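Local coordinates for probable sugar ABC transporter, sugar-binding protein (Streptococcus pneumoniae, PDB 2W7Y) that binds the blood-group A trisaccharide and probably delivers such glycans to an ABC transporter for uptake, at residues K87-N92 / E98-I103; N180-F185 / M247-A252; S191-K194 / A200-A203; I311-K316 / A320-A325. All blocks are in the same frame, centred on the assembly; numbering follows the deposited sequence.

Contact 1: residues K87-N92 / E98-I103; sequences KDIMNN and EFPDVI
In the beta-alpha-beta crossover that leads from strand 76-81 through helix 86-94 to strand 102-104, I89 and M90 of the helix pack on F99, P100 and I103 of the returning chain. No hydrogen bond spans the interface; it is hydrophobic throughout. The CG2 methyl of I89 does the touching: CG2 lies 3.8 Å from I103 CD1 and 4.1 Å from P100 CB. It stands anti to the backbone N while CG1 (chi1 -78°) leads the rest of the side chain off. A beta-branched residue suits this place, since one arm can face the strand while the other leaves. M90, a selenomethionine here, runs alongside F99, with CG 3.7 Å from F99 CE1. Its chain is extended as far as the selenium (chi1 174°, chi2 176°), which sits 5.1 Å from the centroid of the F99 ring, an oblique Met-aromatic contact; a bend at chi3 turns only the terminal methyl. P100 fits where the helix comes close, its CD 4.1 Å from M90 CA; the same CD lies over one face of the F99 ring. Through I89 on I103, helix 86-94 packs against the sheet, where P100 rests on Y43 of strand 39-44 and F99 reaches T312 of edge strand 311-313.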
loop_
_atom_site.group_PDB
_atom_site.type_symbol
_atom_site.label_atom_id
_atom_site.label_comp_id
_atom_site.label_asym_id
_atom_site.label_seq_id
_atom_site.Cartn_x
_atom_site.Cartn_y
_atom_site.Cartn_z
ATOM N N LYS A 87 -10.923 -5.295 -6.682
ATOM C CA LYS A 87 -10.704 -4.864 -8.064
ATOM C C LYS A 87 -11.713 -5.486 -9.026
ATOM O O LYS A 87 -12.073 -4.866 -10.027
ATOM C CB LYS A 87 -9.280 -5.184 -8.518
ATOM C CG LYS A 87 -8.207 -4.363 -7.826
ATOM C CD LYS A 87 -6.864 -4.415 -8.560
ATOM C CE LYS A 87 -6.258 -5.814 -8.589
ATOM N NZ LYS A 87 -6.003 -6.359 -7.230
ATOM N N ASP A 88 -12.161 -6.704 -8.716
ATOM C CA ASP A 88 -13.179 -7.395 -9.509
ATOM C C ASP A 88 -14.530 -6.675 -9.479
ATOM O O ASP A 88 -15.171 -6.533 -10.517
ATOM C CB ASP A 88 -13.332 -8.852 -9.058
ATOM C CG ASP A 88 -12.142 -9.725 -9.455
ATOM O OD1 ASP A 88 -11.192 -9.226 -10.097
ATOM O OD2 ASP A 88 -12.165 -10.927 -9.119
ATOM N N ILE A 89 -14.951 -6.211 -8.300
ATOM C CA ILE A 89 -16.185 -5.417 -8.175
ATOM C C ILE A 89 -16.171 -4.217 -9.117
ATOM O O ILE A 89 -17.148 -3.964 -9.819
ATOM C CB ILE A 89 -16.464 -4.957 -6.709
ATOM C CG1 ILE A 89 -17.046 -6.102 -5.885
ATOM C CG2 ILE A 89 -17.469 -3.812 -6.664
ATOM C CD1 ILE A 89 -16.010 -6.970 -5.258
HETATM N N MSE A 90 -15.050 -3.501 -9.134
HETATM C CA MSE A 90 -14.860 -2.342 -10.005
HETATM C C MSE A 90 -14.803 -2.720 -11.487
HETATM O O MSE A 90 -15.563 -2.180 -12.292
HETATM C CB MSE A 90 -13.593 -1.581 -9.597
HETATM C CG MSE A 90 -13.211 -0.432 -10.526
HETATM SE SE MSE A 90 -11.654 0.572 -9.899
HETATM C CE MSE A 90 -10.333 -0.867 -9.869
ATOM N N ASN A 91 -13.903 -3.642 -11.831
ATOM C CA ASN A 91 -13.632 -4.013 -13.226
ATOM C C ASN A 91 -14.797 -4.700 -13.941
ATOM O O ASN A 91 -14.971 -4.539 -15.155
ATOM C CB ASN A 91 -12.378 -4.895 -13.319
ATOM C CG ASN A 91 -11.114 -4.184 -12.849
ATOM O OD1 ASN A 91 -10.971 -2.966 -12.977
ATOM N ND2 ASN A 91 -10.183 -4.956 -12.307
ATOM N N ASN A 92 -15.583 -5.472 -13.192
ATOM C CA ASN A 92 -16.785 -6.091 -13.744
ATOM C C ASN A 92 -17.866 -5.061 -14.065
ATOM O O ASN A 92 -18.639 -5.242 -15.001
ATOM C CB ASN A 92 -17.332 -7.183 -12.817
ATOM C CG ASN A 92 -16.429 -8.412 -12.751
ATOM O OD1 ASN A 92 -15.624 -8.666 -13.654
ATOM N ND2 ASN A 92 -16.564 -9.183 -11.675
ATOM N N GLU A 98 -20.248 0.808 -16.428
ATOM C CA GLU A 98 -20.805 1.210 -15.138
ATOM C C GLU A 98 -19.717 1.356 -14.065
ATOM O O GLU A 98 -18.528 1.168 -14.336
ATOM C CB GLU A 98 -21.893 0.218 -14.699
ATOM C CG GLU A 98 -23.106 0.178 -15.630
ATOM C CD GLU A 98 -24.047 -0.979 -15.350
ATOM O OE1 GLU A 98 -24.827 -1.337 -16.259
ATOM O OE2 GLU A 98 -24.017 -1.534 -14.230
ATOM N N PHE A 99 -20.129 1.712 -12.855
ATOM C CA PHE A 99 -19.214 1.835 -11.728
ATOM C C PHE A 99 -19.982 1.566 -10.434
ATOM O O PHE A 99 -21.161 1.922 -10.337
ATOM C CB PHE A 99 -18.568 3.229 -11.706
ATOM C CG PHE A 99 -17.233 3.270 -11.014
ATOM C CD1 PHE A 99 -16.088 2.780 -11.646
ATOM C CD2 PHE A 99 -17.115 3.797 -9.729
ATOM C CE1 PHE A 99 -14.852 2.812 -11.009
ATOM C CE2 PHE A 99 -15.883 3.828 -9.079
ATOM C CZ PHE A 99 -14.751 3.336 -9.721
ATOM N N PRO A 100 -19.335 0.907 -9.446
ATOM C CA PRO A 100 -19.972 0.752 -8.133
ATOM C C PRO A 100 -20.256 2.118 -7.524
ATOM O O PRO A 100 -19.408 3.013 -7.606
ATOM C CB PRO A 100 -18.912 0.005 -7.308
ATOM C CG PRO A 100 -17.625 0.203 -8.044
ATOM C CD PRO A 100 -18.008 0.268 -9.488
ATOM N N ASP A 101 -21.443 2.287 -6.940
ATOM C CA ASP A 101 -21.846 3.581 -6.372
ATOM C C ASP A 101 -20.706 4.224 -5.582
ATOM O O ASP A 101 -20.290 5.345 -5.875
ATOM C CB ASP A 101 -23.092 3.431 -5.495
ATOM C CG ASP A 101 -24.343 3.098 -6.291
ATOM O OD1 ASP A 101 -25.357 2.744 -5.651
ATOM O OD2 ASP A 101 -24.331 3.190 -7.541
ATOM N N VAL A 102 -20.209 3.499 -4.581
ATOM C CA VAL A 102 -19.049 3.913 -3.793
ATOM C C VAL A 102 -18.197 2.671 -3.576
ATOM O O VAL A 102 -18.723 1.608 -3.243
ATOM C CB VAL A 102 -19.455 4.502 -2.405
ATOM C CG1 VAL A 102 -18.218 4.935 -1.598
ATOM C CG2 VAL A 102 -20.418 5.674 -2.558
ATOM N N ILE A 103 -16.889 2.793 -3.792
ATOM C CA ILE A 103 -15.964 1.716 -3.446
ATOM C C ILE A 103 -14.726 2.257 -2.734
ATOM O O ILE A 103 -14.162 3.267 -3.151
ATOM C CB ILE A 103 -15.588 0.822 -4.674
ATOM C CG1 ILE A 103 -14.773 -0.408 -4.231
ATOM C CG2 ILE A 103 -14.883 1.642 -5.769
ATOM C CD1 ILE A 103 -14.810 -1.580 -5.198
#

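Contact 2: residues N180-F185 / M247-A252; sequences NTWDDF and MKEIQA
An acidic side chain, E249, meets two aromatic rings, W182 and F185, through its methylenes alone, and no hydrogen bond links the two segments. E249 CB lies 4.0 Å from W182 CZ2, and E249 CG lies 3.9 Å from F185 CE2. The first torsion, with CG anti to the backbone N (chi1 -172°), sets CG beside F185, and the bend at chi2 turns the carboxylate. That group is steeply inclined to both rings, 83° from the indole plane and 63° from the phenyl plane, and OE1 finds its partner outside, in a salt bridge to R193. A glutamate suits the spot because its stem is apolar enough for the rings while its end answers the arginine. The two aromatics belong to the first turn of helix 182-193, which opens with a capping box: the backbone N-H of T181, the N-cap, donates to D184 OD2 (N to OD2 3.2 Å), and T181 OG1 accepts a weak bond from D184 N. Being three positions apart, W182 and F185 lie on the same flank, the one facing E249, with F185 CD2 3.8 Å above the indole plane. L210 of helix 207-215 touches both rings, and F201 packs on F185, E249 and I250.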
loop_
_atom_site.group_PDB
_atom_site.type_symbol
_atom_site.label_atom_id
_atom_site.label_comp_id
_atom_site.label_asym_id
_atom_site.label_seq_id
_atom_site.Cartn_x
_atom_site.Cartn_y
_atom_site.Cartn_z
ATOM N N ASN A 180 23.229 0.792 4.053
ATOM C CA ASN A 180 23.541 1.979 3.258
ATOM C C ASN A 180 23.484 1.715 1.763
ATOM O O ASN A 180 23.252 2.632 0.976
ATOM C CB ASN A 180 24.907 2.538 3.652
ATOM C CG ASN A 180 24.911 3.109 5.056
ATOM O OD1 ASN A 180 23.947 3.746 5.482
ATOM N ND2 ASN A 180 25.999 2.881 5.784
ATOM N N THR A 181 23.700 0.456 1.387
ATOM C CA THR A 181 23.638 0.018 -0.006
ATOM C C THR A 181 22.783 -1.246 -0.152
ATOM O O THR A 181 22.451 -1.904 0.837
ATOM C CB THR A 181 25.050 -0.268 -0.592
ATOM O OG1 THR A 181 25.736 -1.210 0.242
ATOM C CG2 THR A 181 25.879 1.012 -0.710
ATOM N N TRP A 182 22.438 -1.574 -1.396
ATOM C CA TRP A 182 21.731 -2.809 -1.727
ATOM C C TRP A 182 22.528 -4.047 -1.309
ATOM O O TRP A 182 21.959 -5.019 -0.808
ATOM C CB TRP A 182 21.430 -2.860 -3.229
ATOM C CG TRP A 182 20.721 -4.111 -3.661
ATOM C CD1 TRP A 182 21.275 -5.193 -4.281
ATOM C CD2 TRP A 182 19.330 -4.413 -3.493
ATOM N NE1 TRP A 182 20.315 -6.149 -4.516
ATOM C CE2 TRP A 182 19.112 -5.698 -4.040
ATOM C CE3 TRP A 182 18.245 -3.724 -2.929
ATOM C CZ2 TRP A 182 17.852 -6.307 -4.045
ATOM C CZ3 TRP A 182 16.990 -4.333 -2.936
ATOM C CH2 TRP A 182 16.808 -5.612 -3.491
ATOM N N ASP A 183 23.843 -3.999 -1.520
ATOM C CA ASP A 183 24.743 -5.092 -1.154
ATOM C C ASP A 183 24.749 -5.396 0.350
ATOM O O ASP A 183 24.865 -6.557 0.740
ATOM C CB ASP A 183 26.161 -4.820 -1.674
ATOM C CG ASP A 183 26.270 -4.956 -3.199
ATOM O OD1 ASP A 183 27.317 -4.571 -3.756
ATOM O OD2 ASP A 183 25.320 -5.450 -3.846
ATOM N N ASP A 184 24.605 -4.363 1.183
ATOM C CA ASP A 184 24.455 -4.543 2.634
ATOM C C ASP A 184 23.212 -5.364 2.978
ATOM O O ASP A 184 23.248 -6.216 3.870
ATOM C CB ASP A 184 24.373 -3.190 3.355
ATOM C CG ASP A 184 25.687 -2.422 3.339
ATOM O OD1 ASP A 184 26.772 -3.042 3.278
ATOM O OD2 ASP A 184 25.624 -1.177 3.412
ATOM N N PHE A 185 22.115 -5.081 2.277
ATOM C CA PHE A 185 20.852 -5.795 2.448
ATOM C C PHE A 185 20.970 -7.267 2.048
ATOM O O PHE A 185 20.528 -8.146 2.785
ATOM C CB PHE A 185 19.745 -5.094 1.651
ATOM C CG PHE A 185 18.525 -5.948 1.401
ATOM C CD1 PHE A 185 17.688 -6.322 2.450
ATOM C CD2 PHE A 185 18.206 -6.361 0.109
ATOM C CE1 PHE A 185 16.568 -7.101 2.222
ATOM C CE2 PHE A 185 17.075 -7.143 -0.130
ATOM C CZ PHE A 185 16.257 -7.514 0.928
HETATM N N MSE A 247 15.369 -9.597 -8.723
HETATM C CA MSE A 247 15.201 -10.966 -9.220
HETATM C C MSE A 247 16.297 -11.924 -8.758
HETATM O O MSE A 247 16.021 -13.083 -8.468
HETATM C CB MSE A 247 15.121 -10.978 -10.747
HETATM C CG MSE A 247 13.802 -10.481 -11.299
HETATM SE SE MSE A 247 13.791 -10.451 -13.242
HETATM C CE MSE A 247 11.891 -10.140 -13.515
ATOM N N LYS A 248 17.536 -11.438 -8.706
ATOM C CA LYS A 248 18.667 -12.211 -8.188
ATOM C C LYS A 248 18.488 -12.522 -6.704
ATOM O O LYS A 248 18.798 -13.630 -6.251
ATOM C CB LYS A 248 19.980 -11.451 -8.399
ATOM C CG LYS A 248 20.561 -11.564 -9.800
ATOM C CD LYS A 248 21.687 -10.563 -10.014
ATOM C CE LYS A 248 22.898 -10.860 -9.133
ATOM N NZ LYS A 248 23.916 -9.768 -9.192
ATOM N N GLU A 249 17.989 -11.536 -5.960
ATOM C CA GLU A 249 17.737 -11.686 -4.529
ATOM C C GLU A 249 16.530 -12.582 -4.249
ATOM O O GLU A 249 16.543 -13.374 -3.306
ATOM C CB GLU A 249 17.578 -10.314 -3.862
ATOM C CG GLU A 249 17.498 -10.343 -2.335
ATOM C CD GLU A 249 18.619 -11.135 -1.671
ATOM O OE1 GLU A 249 18.382 -11.656 -0.566
ATOM O OE2 GLU A 249 19.728 -11.244 -2.237
ATOM N N ILE A 250 15.501 -12.459 -5.081
ATOM C CA ILE A 250 14.309 -13.304 -4.998
ATOM C C ILE A 250 14.634 -14.774 -5.323
ATOM O O ILE A 250 14.065 -15.694 -4.719
ATOM C CB ILE A 250 13.177 -12.751 -5.914
ATOM C CG1 ILE A 250 12.254 -11.784 -5.157
ATOM C CG2 ILE A 250 12.312 -13.870 -6.463
ATOM C CD1 ILE A 250 12.934 -10.658 -4.379
ATOM N N GLN A 251 15.557 -14.986 -6.262
ATOM C CA GLN A 251 15.996 -16.331 -6.630
ATOM C C GLN A 251 16.847 -16.949 -5.517
ATOM O O GLN A 251 16.695 -18.127 -5.191
ATOM C CB GLN A 251 16.760 -16.303 -7.955
ATOM C CG GLN A 251 16.797 -17.643 -8.683
ATOM C CD GLN A 251 17.376 -17.530 -10.077
ATOM O OE1 GLN A 251 18.534 -17.160 -10.251
ATOM N NE2 GLN A 251 16.571 -17.852 -11.080
ATOM N N ALA A 252 17.723 -16.135 -4.930
ATOM C CA ALA A 252 18.536 -16.531 -3.781
ATOM C C ALA A 252 17.674 -16.787 -2.544
ATOM O O ALA A 252 18.035 -17.591 -1.683
ATOM C CB ALA A 252 19.586 -15.465 -3.483
#

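Contact 3: residues S191-K194 / A200-A203; sequences SIRK and AFGA
R193 and A200 each lose the same area to the opposite segment, and I192 adds a smaller share. The arginine leaves helix 182-193 with CG anti to the carbonyl carbon (chi1 -69°) and runs extended from CG to NE, which carries its guanidinium across the methyl of A200: A200 CB is 3.5 Å from both R193 NE and R193 NH2. Its small methyl suits A200 to this place, because it lets the guanidinium approach closely, at an oblique angle. The next residue, F201, has CE1 near the guanidinium plane, at its edge, 3.5 Å from R193 NH2; the two planes are inclined by 67°, so this is not a stack. The polar partners of R193 NH2 lie elsewhere, in E249 and N253 OD1. The whole belongs to the loop connection that leads out of helix 182-193 to strand 199-201, and it is bridged by a water. Lying in the guanidinium plane, the water accepts from R193 NE at 3.1 Å and from A200 N at 2.8 Å. It therefore ties the R193 side chain to the backbone of A200, and together with the partners of NH2 it would fix the rotation of the arginine head. I192 points toward A200 but only grazes it, its CG2 4.5 Å from A200 CA. Its apolar branches suit a buried position, and they also pack on I167, F168 and A171 of helix 165-171. The backbone of A200 bonds to A275 and V276, while the F201 ring stands edge-to-face to F278.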
loop_
_atom_site.group_PDB
_atom_site.type_symbol
_atom_site.label_atom_id
_atom_site.label_comp_id
_atom_site.label_asym_id
_atom_site.label_seq_id
_atom_site.Cartn_x
_atom_site.Cartn_y
_atom_site.Cartn_z
ATOM N N SER A 191 23.491 -13.873 5.399
ATOM C CA SER A 191 23.832 -14.237 6.781
ATOM C C SER A 191 22.699 -14.947 7.515
ATOM O O SER A 191 22.936 -15.902 8.257
ATOM C CB SER A 191 24.230 -12.994 7.578
ATOM O OG SER A 191 25.330 -12.336 6.983
ATOM N N ILE A 192 21.476 -14.463 7.306
ATOM C CA ILE A 192 20.286 -14.983 7.979
ATOM C C ILE A 192 19.908 -16.366 7.450
ATOM O O ILE A 192 19.438 -17.221 8.207
ATOM C CB ILE A 192 19.102 -13.981 7.864
ATOM C CG1 ILE A 192 19.349 -12.786 8.793
ATOM C CG2 ILE A 192 17.771 -14.651 8.213
ATOM C CD1 ILE A 192 18.620 -11.540 8.417
ATOM N N ARG A 193 20.135 -16.578 6.155
ATOM C CA ARG A 193 19.873 -17.863 5.506
ATOM C C ARG A 193 20.857 -18.956 5.931
ATOM O O ARG A 193 20.563 -20.144 5.781
ATOM C CB ARG A 193 19.858 -17.715 3.977
ATOM C CG ARG A 193 18.674 -16.929 3.447
ATOM C CD ARG A 193 18.623 -16.929 1.928
ATOM N NE ARG A 193 17.712 -15.896 1.437
ATOM C CZ ARG A 193 18.091 -14.738 0.904
ATOM N NH1 ARG A 193 19.375 -14.447 0.754
ATOM N NH2 ARG A 193 17.178 -13.866 0.507
ATOM N N LYS A 194 22.016 -18.558 6.456
ATOM C CA LYS A 194 22.991 -19.509 7.012
ATOM C C LYS A 194 22.463 -20.184 8.281
ATOM O O LYS A 194 22.956 -21.239 8.693
ATOM C CB LYS A 194 24.332 -18.824 7.284
ATOM C CG LYS A 194 25.201 -18.655 6.049
ATOM C CD LYS A 194 26.348 -17.691 6.302
ATOM C CE LYS A 194 27.137 -17.427 5.027
ATOM N NZ LYS A 194 27.786 -16.084 5.040
ATOM N N ALA A 200 14.508 -15.818 4.786
ATOM C CA ALA A 200 14.829 -14.395 4.828
ATOM C C ALA A 200 13.571 -13.515 4.807
ATOM O O ALA A 200 13.272 -12.820 5.785
ATOM C CB ALA A 200 15.770 -14.037 3.694
ATOM N N PHE A 201 12.835 -13.568 3.701
ATOM C CA PHE A 201 11.598 -12.806 3.540
ATOM C C PHE A 201 10.603 -13.529 2.639
ATOM O O PHE A 201 10.975 -14.418 1.865
ATOM C CB PHE A 201 11.887 -11.394 2.997
ATOM C CG PHE A 201 12.695 -11.372 1.719
ATOM C CD1 PHE A 201 14.085 -11.256 1.759
ATOM C CD2 PHE A 201 12.065 -11.446 0.476
ATOM C CE1 PHE A 201 14.840 -11.231 0.581
ATOM C CE2 PHE A 201 12.807 -11.423 -0.706
ATOM C CZ PHE A 201 14.200 -11.316 -0.654
ATOM N N GLY A 202 9.333 -13.150 2.750
ATOM C CA GLY A 202 8.316 -13.599 1.804
ATOM C C GLY A 202 8.408 -12.827 0.500
ATOM O O GLY A 202 8.554 -11.605 0.504
ATOM N N ALA A 203 8.331 -13.546 -0.616
ATOM C CA ALA A 203 8.344 -12.934 -1.944
ATOM C C ALA A 203 7.001 -13.125 -2.648
ATOM O O ALA A 203 6.210 -13.985 -2.271
ATOM C CB ALA A 203 9.483 -13.496 -2.782
HETATM O O HOH W 1 15.170 -17.258 2.430
#

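Contact 4: residues I311-K316 / A320-A325; sequences ITISSK and AKQKLA
Strand 311-313 gives way to a short link that sends the chain back as helix 319-332, bringing the CA atoms of I313 and A325 to 7.0 Å. The link opens with an ST turn: S314 OG accepts from K316 N at 3.1 Å, with an N-H...O angle of 162°. A serine suits this position because its short hydroxyl can reach the backbone two residues on. I313 carries the apolar part of the contact, reaching with its CD1 tip to the methyl of A325, where CD1 and CB are 3.3 Å apart. That is tighter than two methyl groups normally allow, and chi1 of I313 (135°) is far from any staggered value, so the exact placing of this branch is doubtful. The same CD1 lies 3.8 Å from Q322 O. Alanine fits the helix here, since a small methyl allows the strand to lie near the helix. Nearly one turn earlier, Q322 puts CG anti to its backbone N and stays extended, so its amide reaches toward the link. A water lies between the two segments there: it donates to S314 O at 2.7 Å and to Q322 OE1, though at 2.5 Å that distance is doubtfully short. Glutamine suits this partly exposed place, its CG near I313 CD1 and its oxygen turned to the water. Around this pair, strand 311-313 is the edge strand antiparallel to 102-104; A325 also packs on V102 and on L40 of strand 39-44, and K321 of the helix forms a salt bridge with D101.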
loop_
_atom_site.group_PDB
_atom_site.type_symbol
_atom_site.label_atom_id
_atom_site.label_comp_id
_atom_site.label_asym_id
_atom_site.label_seq_id
_atom_site.Cartn_x
_atom_site.Cartn_y
_atom_site.Cartn_z
ATOM N N ILE A 311 -11.578 5.847 -1.341
ATOM C CA ILE A 311 -12.980 6.150 -1.611
ATOM C C ILE A 311 -13.132 6.709 -3.024
ATOM O O ILE A 311 -12.556 7.745 -3.361
ATOM C CB ILE A 311 -13.569 7.089 -0.527
ATOM C CG1 ILE A 311 -13.711 6.321 0.790
ATOM C CG2 ILE A 311 -14.919 7.660 -0.950
ATOM C CD1 ILE A 311 -13.749 7.193 2.021
ATOM N N THR A 312 -13.894 5.984 -3.838
ATOM C CA THR A 312 -14.048 6.264 -5.262
ATOM C C THR A 312 -15.537 6.188 -5.606
ATOM O O THR A 312 -16.211 5.220 -5.255
ATOM C CB THR A 312 -13.260 5.243 -6.108
ATOM O OG1 THR A 312 -11.966 5.031 -5.531
ATOM C CG2 THR A 312 -13.089 5.733 -7.517
ATOM N N ILE A 313 -16.054 7.214 -6.275
ATOM C CA ILE A 313 -17.505 7.331 -6.466
ATOM C C ILE A 313 -17.965 7.433 -7.922
ATOM O O ILE A 313 -17.340 8.108 -8.743
ATOM C CB ILE A 313 -18.132 8.441 -5.545
ATOM C CG1 ILE A 313 -19.122 9.320 -6.313
ATOM C CG2 ILE A 313 -17.040 9.293 -4.906
ATOM C CD1 ILE A 313 -19.928 10.261 -5.455
ATOM N N SER A 314 -19.063 6.743 -8.217
ATOM C CA SER A 314 -19.662 6.716 -9.544
ATOM C C SER A 314 -20.131 8.090 -10.029
ATOM O O SER A 314 -20.617 8.901 -9.245
ATOM C CB SER A 314 -20.829 5.726 -9.565
ATOM O OG SER A 314 -21.476 5.710 -10.825
ATOM N N SER A 315 -19.971 8.323 -11.331
ATOM C CA SER A 315 -20.425 9.541 -12.001
ATOM C C SER A 315 -21.890 9.457 -12.416
ATOM O O SER A 315 -22.512 10.474 -12.728
ATOM C CB SER A 315 -19.587 9.794 -13.252
ATOM O OG SER A 315 -18.499 10.652 -12.971
ATOM N N LYS A 316 -22.430 8.241 -12.411
ATOM C CA LYS A 316 -23.727 7.962 -13.013
ATOM C C LYS A 316 -24.839 7.751 -11.987
ATOM O O LYS A 316 -25.542 6.740 -12.005
ATOM C CB LYS A 316 -23.614 6.768 -13.965
ATOM C CG LYS A 316 -22.697 7.034 -15.142
ATOM C CD LYS A 316 -22.815 5.962 -16.202
ATOM C CE LYS A 316 -22.168 6.418 -17.497
ATOM N NZ LYS A 316 -20.710 6.624 -17.334
ATOM N N ALA A 320 -29.035 13.314 -5.371
ATOM C CA ALA A 320 -29.178 13.047 -3.939
ATOM C C ALA A 320 -28.190 12.010 -3.403
ATOM O O ALA A 320 -27.673 12.163 -2.292
ATOM C CB ALA A 320 -30.615 12.639 -3.616
ATOM N N LYS A 321 -27.936 10.958 -4.178
ATOM C CA LYS A 321 -26.995 9.920 -3.742
ATOM C C LYS A 321 -25.539 10.252 -4.060
ATOM O O LYS A 321 -24.626 9.727 -3.418
ATOM C CB LYS A 321 -27.396 8.518 -4.227
ATOM C CG LYS A 321 -27.643 8.358 -5.719
ATOM C CD LYS A 321 -28.326 7.024 -6.018
ATOM C CE LYS A 321 -27.375 5.846 -5.827
ATOM N NZ LYS A 321 -27.983 4.548 -6.211
ATOM N N GLN A 322 -25.332 11.132 -5.037
ATOM C CA GLN A 322 -24.009 11.700 -5.297
ATOM C C GLN A 322 -23.562 12.614 -4.152
ATOM O O GLN A 322 -22.397 12.598 -3.762
ATOM C CB GLN A 322 -23.971 12.455 -6.631
ATOM C CG GLN A 322 -22.619 13.107 -6.925
ATOM C CD GLN A 322 -22.532 13.723 -8.302
ATOM O OE1 GLN A 322 -22.783 13.065 -9.306
ATOM N NE2 GLN A 322 -22.150 14.996 -8.358
ATOM N N LYS A 323 -24.489 13.404 -3.615
ATOM C CA LYS A 323 -24.149 14.309 -2.517
ATOM C C LYS A 323 -24.025 13.604 -1.163
ATOM O O LYS A 323 -23.302 14.078 -0.293
ATOM C CB LYS A 323 -25.075 15.536 -2.459
ATOM C CG LYS A 323 -26.530 15.267 -2.115
ATOM C CD LYS A 323 -27.351 16.565 -2.080
ATOM C CE LYS A 323 -27.353 17.292 -3.429
ATOM N NZ LYS A 323 -28.410 18.345 -3.506
ATOM N N LEU A 324 -24.713 12.476 -0.997
ATOM C CA LEU A 324 -24.548 11.639 0.191
ATOM C C LEU A 324 -23.205 10.904 0.154
ATOM O O LEU A 324 -22.564 10.705 1.193
ATOM C CB LEU A 324 -25.697 10.632 0.327
ATOM C CG LEU A 324 -25.591 9.610 1.471
ATOM C CD1 LEU A 324 -25.875 10.254 2.819
ATOM C CD2 LEU A 324 -26.510 8.423 1.239
ATOM N N ALA A 325 -22.792 10.503 -1.047
ATOM C CA ALA A 325 -21.497 9.858 -1.260
ATOM C C ALA A 325 -20.334 10.803 -0.958
ATOM O O ALA A 325 -19.328 10.386 -0.390
ATOM C CB ALA A 325 -21.403 9.328 -2.672
HETATM O O HOH W 2 -22.641 10.629 -9.725
#

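In the fold
The contacts fall into two groups on opposite sides of the chain's centre, consistent with the two-lobed fold of solute-binding proteins. Contacts 1 and 4 share one sheet: I103 O and T312 N are 2.8 Å apart in a probable hydrogen bond, and helices 86-94 and 319-332 lie on opposite faces. Contacts 2 and 3 share helix 182-193, contact 3 nesting inside the loop that contact 2 closes; the salt bridge from E249 OE1 to R193 NH2, 2.7 Å long, joins them. The centres of contacts 1 and 2 are 38 Å apart. The bound trisaccharide lies between the groups: the I103 side chain is about 9 Å from its fucose, and the F201 side chain about 14 Å from its N-acetylgalactosamine.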